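Local coordinates for HAD superfamily hydrolase (Brucella suis biovar 1, PDB 6NQ4), which probably acts as a phosphatase of the haloacid dehalogenase-like hydrolase superfamily and carries a sodium ion in this crystal, at residues T150-D155 / E161-L166; P182-E187 / L192-G197. One frame throughout, in Å; residues are numbered along the deposited sequence.

Contact 1 (T150-D155 / E161-L166). With EDO (1,2-ethanediol), chain F.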
loop_
_atom_site.group_PDB
_atom_site.type_symbol
_atom_site.label_atom_id
_atom_site.label_comp_id
_atom_site.label_asym_id
_atom_site.label_seq_id
_atom_site.Cartn_x
_atom_site.Cartn_y
_atom_site.Cartn_z
ATOM N N THR A 150 1.764 -7.978 -9.486
ATOM C CA THR A 150 2.342 -7.508 -8.231
ATOM C C THR A 150 3.371 -6.411 -8.443
ATOM O O THR A 150 3.688 -5.700 -7.490
ATOM C CB THR A 150 3.024 -8.663 -7.491
ATOM O OG1 THR A 150 4.054 -9.215 -8.326
ATOM C CG2 THR A 150 2.018 -9.745 -7.117
ATOM N N GLY A 151 3.878 -6.240 -9.664
ATOM C CA GLY A 151 4.919 -5.263 -9.939
ATOM C C GLY A 151 5.518 -5.526 -11.307
ATOM O O GLY A 151 4.973 -6.293 -12.094
ATOM N N LEU A 152 6.645 -4.890 -11.578
ATOM C CA LEU A 152 7.345 -5.167 -12.827
ATOM C C LEU A 152 8.277 -6.369 -12.632
ATOM O O LEU A 152 8.703 -6.673 -11.516
ATOM C CB LEU A 152 8.140 -3.935 -13.298
ATOM C CG LEU A 152 7.356 -2.784 -13.946
ATOM C CD1 LEU A 152 6.314 -2.152 -13.015
ATOM C CD2 LEU A 152 8.347 -1.735 -14.449
ATOM N N TYR A 153 8.593 -7.062 -13.734
ATOM C CA TYR A 153 9.508 -8.205 -13.651
ATOM C C TYR A 153 10.878 -7.801 -13.117
ATOM O O TYR A 153 11.472 -8.517 -12.300
ATOM C CB TYR A 153 9.665 -8.891 -15.009
ATOM C CG TYR A 153 8.415 -9.596 -15.467
ATOM C CD1 TYR A 153 7.899 -10.666 -14.741
ATOM C CD2 TYR A 153 7.738 -9.192 -16.618
ATOM C CE1 TYR A 153 6.745 -11.317 -15.146
ATOM C CE2 TYR A 153 6.587 -9.828 -17.026
ATOM C CZ TYR A 153 6.086 -10.891 -16.289
ATOM O OH TYR A 153 4.939 -11.513 -16.722
ATOM N N ASP A 154 11.414 -6.673 -13.584
ATOM C CA ASP A 154 12.695 -6.162 -13.084
ATOM C C ASP A 154 12.547 -4.649 -12.963
ATOM O O ASP A 154 12.830 -3.897 -13.906
ATOM C CB ASP A 154 13.863 -6.546 -13.978
ATOM C CG ASP A 154 15.196 -6.033 -13.435
ATOM O OD1 ASP A 154 15.190 -5.234 -12.467
ATOM O OD2 ASP A 154 16.255 -6.431 -13.954
ATOM N N ASP A 155 12.129 -4.208 -11.786
ATOM C CA ASP A 155 11.755 -2.814 -11.603
ATOM C C ASP A 155 12.943 -1.880 -11.445
ATOM O O ASP A 155 12.744 -0.669 -11.310
ATOM C CB ASP A 155 10.758 -2.663 -10.449
ATOM C CG ASP A 155 11.340 -3.027 -9.088
ATOM O OD1 ASP A 155 12.578 -3.188 -8.936
ATOM O OD2 ASP A 155 10.521 -3.143 -8.148
ATOM N N GLU A 161 6.557 1.608 -20.431
ATOM C CA GLU A 161 6.606 1.489 -21.888
ATOM C C GLU A 161 7.015 0.089 -22.342
ATOM O O GLU A 161 6.537 -0.391 -23.380
ATOM C CB GLU A 161 7.557 2.543 -22.462
ATOM N N ASP A 162 7.882 -0.585 -21.581
ATOM C CA ASP A 162 8.310 -1.929 -21.950
ATOM C C ASP A 162 7.161 -2.924 -21.931
ATOM O O ASP A 162 7.299 -4.022 -22.486
ATOM C CB ASP A 162 9.393 -2.442 -20.996
ATOM C CG ASP A 162 10.666 -1.629 -21.063
ATOM O OD1 ASP A 162 11.275 -1.386 -20.002
ATOM O OD2 ASP A 162 11.056 -1.232 -22.182
ATOM N N TYR A 163 6.045 -2.581 -21.283
ATOM C CA TYR A 163 4.913 -3.482 -21.122
ATOM C C TYR A 163 3.781 -3.211 -22.099
ATOM O O TYR A 163 2.773 -3.921 -22.058
ATOM C CB TYR A 163 4.386 -3.400 -19.685
ATOM C CG TYR A 163 5.342 -4.053 -18.717
ATOM C CD1 TYR A 163 5.098 -5.331 -18.231
ATOM C CD2 TYR A 163 6.521 -3.414 -18.333
ATOM C CE1 TYR A 163 5.980 -5.940 -17.397
ATOM C CE2 TYR A 163 7.419 -4.028 -17.491
ATOM C CZ TYR A 163 7.139 -5.294 -17.026
ATOM O OH TYR A 163 8.028 -5.921 -16.192
ATOM N N ARG A 164 3.929 -2.226 -22.989
ATOM C CA ARG A 164 2.817 -1.819 -23.846
ATOM C C ARG A 164 2.294 -2.987 -24.677
ATOM O O ARG A 164 1.088 -3.261 -24.690
ATOM C CB ARG A 164 3.255 -0.662 -24.748
ATOM N N GLU A 165 3.191 -3.707 -25.353
ATOM C CA GLU A 165 2.754 -4.789 -26.233
ATOM C C GLU A 165 2.082 -5.912 -25.455
ATOM O O GLU A 165 1.040 -6.426 -25.878
ATOM C CB GLU A 165 3.928 -5.332 -27.044
ATOM C CG GLU A 165 4.403 -4.401 -28.163
ATOM C CD GLU A 165 5.401 -5.085 -29.087
ATOM O OE1 GLU A 165 5.172 -6.262 -29.453
ATOM O OE2 GLU A 165 6.419 -4.452 -29.438
ATOM N N LEU A 166 2.657 -6.298 -24.311
ATOM C CA LEU A 166 2.067 -7.344 -23.475
ATOM C C LEU A 166 0.677 -6.942 -22.984
ATOM O O LEU A 166 -0.278 -7.722 -23.079
ATOM C CB LEU A 166 2.982 -7.623 -22.289
ATOM C CG LEU A 166 2.424 -8.574 -21.224
ATOM C CD1 LEU A 166 2.157 -9.967 -21.785
ATOM C CD2 LEU A 166 3.397 -8.637 -20.031
HETATM C C1 EDO F . 13.464 1.940 -13.131
HETATM O O1 EDO F . 12.920 2.147 -14.441
HETATM C C2 EDO F . 12.433 2.385 -12.100
HETATM O O2 EDO F . 11.393 1.386 -11.954
#
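Tyr163 reaches across to the loop 150-155: its CG lies anti to the carbonyl carbon (chi1 -72°), which sends the ring at the loop, and its OH accepts a hydrogen bond from the backbone N of Tyr153 at 2.8 Å, with an N-H...O angle of 159°. Glu158 OE1, from the loop between the two segments, is hydrogen-bonded to this phenol oxygen and to the Asp154 amide, holding the two together. Packing is tight around the hydroxyl, where Tyr153 CD2 comes to 3.3 Å and Leu152 CB to 3.5 Å from Tyr163 OH. Leu152 CG and Tyr153 CD2 flank the ring, each 3.8 Å from Tyr163 CE2 and CE1 respectively. The two tyrosine rings lie nearly parallel, at 20°, yet are slid so far apart that they barely overlap. This connection between strand 146-149 of the five-stranded parallel sheet and helix 164-172 is a strand-to-helix loop pinned by a tyrosine of the 3-10 turn 161-163 that leads into the helix. Ile122 of strand 118-122 and Leu199 of helix 196-205 also touch Tyr163, and Tyr153 OH bonds to His121 O. The outer side is looser: Asp162 and Glu165 are exposed to solvent, and Leu166 CD2 stays beyond close packing distance.

Contact 2 (P182-E187 / L192-G197). With EDO (1,2-ethanediol), chain F; EDO (1,2-ethanediol), chain C.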
loop_
_atom_site.group_PDB
_atom_site.type_symbol
_atom_site.label_atom_id
_atom_site.label_comp_id
_atom_site.label_asym_id
_atom_site.label_seq_id
_atom_site.Cartn_x
_atom_site.Cartn_y
_atom_site.Cartn_z
ATOM N N PRO A 182 -1.704 -0.603 -5.730
ATOM C CA PRO A 182 -2.213 0.574 -6.454
ATOM C C PRO A 182 -1.208 1.697 -6.677
ATOM O O PRO A 182 -1.497 2.567 -7.509
ATOM C CB PRO A 182 -3.353 1.075 -5.543
ATOM C CG PRO A 182 -3.741 -0.077 -4.728
ATOM C CD PRO A 182 -2.505 -0.899 -4.529
ATOM N N ASP A 183 -0.095 1.749 -5.938
ATOM C CA ASP A 183 0.845 2.865 -6.087
ATOM C C ASP A 183 1.369 2.918 -7.524
ATOM O O ASP A 183 1.566 1.885 -8.168
ATOM C CB ASP A 183 2.070 2.676 -5.177
ATOM C CG ASP A 183 1.761 2.800 -3.671
ATOM O OD1 ASP A 183 0.627 3.150 -3.286
ATOM O OD2 ASP A 183 2.701 2.543 -2.869
ATOM N N ILE A 184 1.612 4.138 -8.028
ATOM C CA ILE A 184 2.236 4.286 -9.342
ATOM C C ILE A 184 3.750 4.154 -9.240
ATOM O O ILE A 184 4.386 3.453 -10.037
ATOM C CB ILE A 184 1.836 5.634 -9.965
ATOM C CG1 ILE A 184 0.316 5.764 -10.033
ATOM C CG2 ILE A 184 2.531 5.825 -11.339
ATOM C CD1 ILE A 184 -0.349 4.630 -10.747
ATOM N N MET A 185 4.345 4.841 -8.273
ATOM C CA MET A 185 5.774 4.735 -7.984
ATOM C C MET A 185 5.943 4.584 -6.487
ATOM O O MET A 185 5.018 4.835 -5.707
ATOM C CB MET A 185 6.580 5.970 -8.439
ATOM C CG MET A 185 6.397 6.306 -9.910
ATOM S SD MET A 185 7.702 7.379 -10.557
ATOM C CE MET A 185 8.925 6.116 -10.974
ATOM N N VAL A 186 7.144 4.167 -6.094
ATOM C CA VAL A 186 7.539 4.101 -4.693
ATOM C C VAL A 186 8.997 4.510 -4.599
ATOM O O VAL A 186 9.771 4.352 -5.548
ATOM C CB VAL A 186 7.324 2.675 -4.109
ATOM C CG1 VAL A 186 8.303 1.676 -4.715
ATOM C CG2 VAL A 186 7.403 2.657 -2.571
ATOM N N GLU A 187 9.375 5.043 -3.455
ATOM C CA GLU A 187 10.784 5.325 -3.249
ATOM C C GLU A 187 11.541 4.050 -2.889
ATOM O O GLU A 187 10.986 3.092 -2.322
ATOM C CB GLU A 187 10.977 6.388 -2.171
ATOM C CG GLU A 187 10.398 5.996 -0.828
ATOM C CD GLU A 187 8.981 6.498 -0.662
ATOM O OE1 GLU A 187 8.026 5.730 -0.974
ATOM O OE2 GLU A 187 8.835 7.683 -0.239
ATOM N N LEU A 192 13.280 6.454 -7.497
ATOM C CA LEU A 192 11.849 6.222 -7.696
ATOM C C LEU A 192 11.684 5.007 -8.598
ATOM O O LEU A 192 12.362 4.900 -9.634
ATOM C CB LEU A 192 11.153 7.446 -8.307
ATOM C CG LEU A 192 11.021 8.629 -7.345
ATOM C CD1 LEU A 192 10.713 9.926 -8.080
ATOM C CD2 LEU A 192 9.933 8.315 -6.350
ATOM N N ILE A 193 10.812 4.088 -8.185
ATOM C CA ILE A 193 10.643 2.785 -8.813
ATOM C C ILE A 193 9.190 2.641 -9.249
ATOM O O ILE A 193 8.271 2.913 -8.467
ATOM C CB ILE A 193 10.990 1.685 -7.791
ATOM C CG1 ILE A 193 12.410 1.873 -7.238
ATOM C CG2 ILE A 193 10.807 0.312 -8.392
ATOM C CD1 ILE A 193 13.498 1.707 -8.269
ATOM N N TRP A 194 8.983 2.142 -10.468
ATOM C CA TRP A 194 7.631 1.918 -10.963
ATOM C C TRP A 194 6.995 0.727 -10.253
ATOM O O TRP A 194 7.662 -0.279 -9.997
ATOM C CB TRP A 194 7.668 1.623 -12.462
ATOM C CG TRP A 194 8.095 2.798 -13.273
ATOM C CD1 TRP A 194 9.283 2.952 -13.929
ATOM C CD2 TRP A 194 7.343 3.989 -13.508
ATOM N NE1 TRP A 194 9.322 4.177 -14.547
ATOM C CE2 TRP A 194 8.137 4.830 -14.322
ATOM C CE3 TRP A 194 6.082 4.431 -13.109
ATOM C CZ2 TRP A 194 7.710 6.096 -14.738
ATOM C CZ3 TRP A 194 5.657 5.687 -13.527
ATOM C CH2 TRP A 194 6.467 6.503 -14.336
ATOM N N CYS A 195 5.698 0.834 -9.970
ATOM C CA CYS A 195 4.956 -0.198 -9.255
ATOM C C CYS A 195 3.832 -0.756 -10.120
ATOM O O CYS A 195 3.543 -0.271 -11.217
ATOM C CB CYS A 195 4.344 0.376 -7.982
ATOM S SG CYS A 195 5.522 0.968 -6.779
ATOM N N ALA A 196 3.148 -1.766 -9.574
ATOM C CA ALA A 196 2.067 -2.434 -10.293
ATOM C C ALA A 196 0.991 -1.455 -10.733
ATOM O O ALA A 196 0.375 -1.646 -11.787
ATOM C CB ALA A 196 1.443 -3.503 -9.404
ATOM N N GLY A 197 0.723 -0.422 -9.925
ATOM C CA GLY A 197 -0.326 0.525 -10.252
ATOM C C GLY A 197 -0.082 1.250 -11.559
ATOM O O GLY A 197 -1.032 1.656 -12.239
HETATM C C1 EDO F . 13.464 1.940 -13.131
HETATM O O1 EDO F . 12.920 2.147 -14.441
HETATM C C2 EDO F . 12.433 2.385 -12.100
HETATM O O2 EDO F . 11.393 1.386 -11.954
HETATM C C1 EDO C . 5.923 -0.850 -1.680
HETATM O O1 EDO C . 6.266 -1.797 -2.706
HETATM C C2 EDO C . 4.593 -0.187 -2.025
HETATM O O2 EDO C . 4.679 0.580 -3.249
#
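The backbones of 185-187 and 192-194 run antiparallel, their axes 4.5 Å apart at closest, with Val186 and Ile193 forming a hydrogen-bonded pair flanked by the non-hydrogen-bonded pairs Met185-Trp194 and Glu187-Leu192. Val186 N gives to Ile193 O at 2.9 Å, and Ile193 N returns a bond to Val186 O at 2.8 Å. One step further, Cys195 N also donates a hydrogen bond to Ile184 O, from above the carbonyl plane, extending the ladder beyond the strands. Trp194 N instead gives an almost straight bond (172°) to O2 of a bound ethanediol, 2.9 Å away. On the face shared by Met185 and Trp194, the thioether lies over the indole: a bend at chi3 (85°) folds the methyl CE back above the six-membered ring, 3.7 Å from its centroid, in a CH-pi contact, while SD sits 4.1 Å from the same centroid as a Met-aromatic contact. Leu192 CB touches CE as well, and Ile184 CG2 meets the indole at its edge, in plane. On the face of Val186 and Ile193, Val186 CG1 comes to 3.5 Å from the SG of Cys195, just past the strand. Where the second segment turns into helix 196-205, Gly197 CA passes 3.6 Å from Pro182 O. Asp183 OD1 is held by Asn76 ND2, and OD2 accepts a hydrogen bond from a second ethanediol. This is a two-stranded beta hairpin leading into a helix, with ethanediol and phosphate bound near Asp183, as such molecules often are at pockets.

In the fold
From the N terminus, the chain reaches contact 1 after strand 146-149, where the 3-10 turn and first residues of helix 164-172 come back to 150-155 and close the loop. Strand 177-179 follows, and contact 2 then closes the hairpin of strands 185-188 and 191-194 ahead of helix 196-205. The two closures come in series, neither enclosing nor crossing the other, with centres about 12 Å apart. They nonetheless touch: Asp155 CG packs on Ile193 CG2, and Ala196 CB lies against Thr150 and Gly151. An ethanediol bridges Asp155 O and Trp194 N, and Asp155 forms a salt bridge with Arg188. Two consecutive connections of the five-stranded parallel sheet are thereby joined.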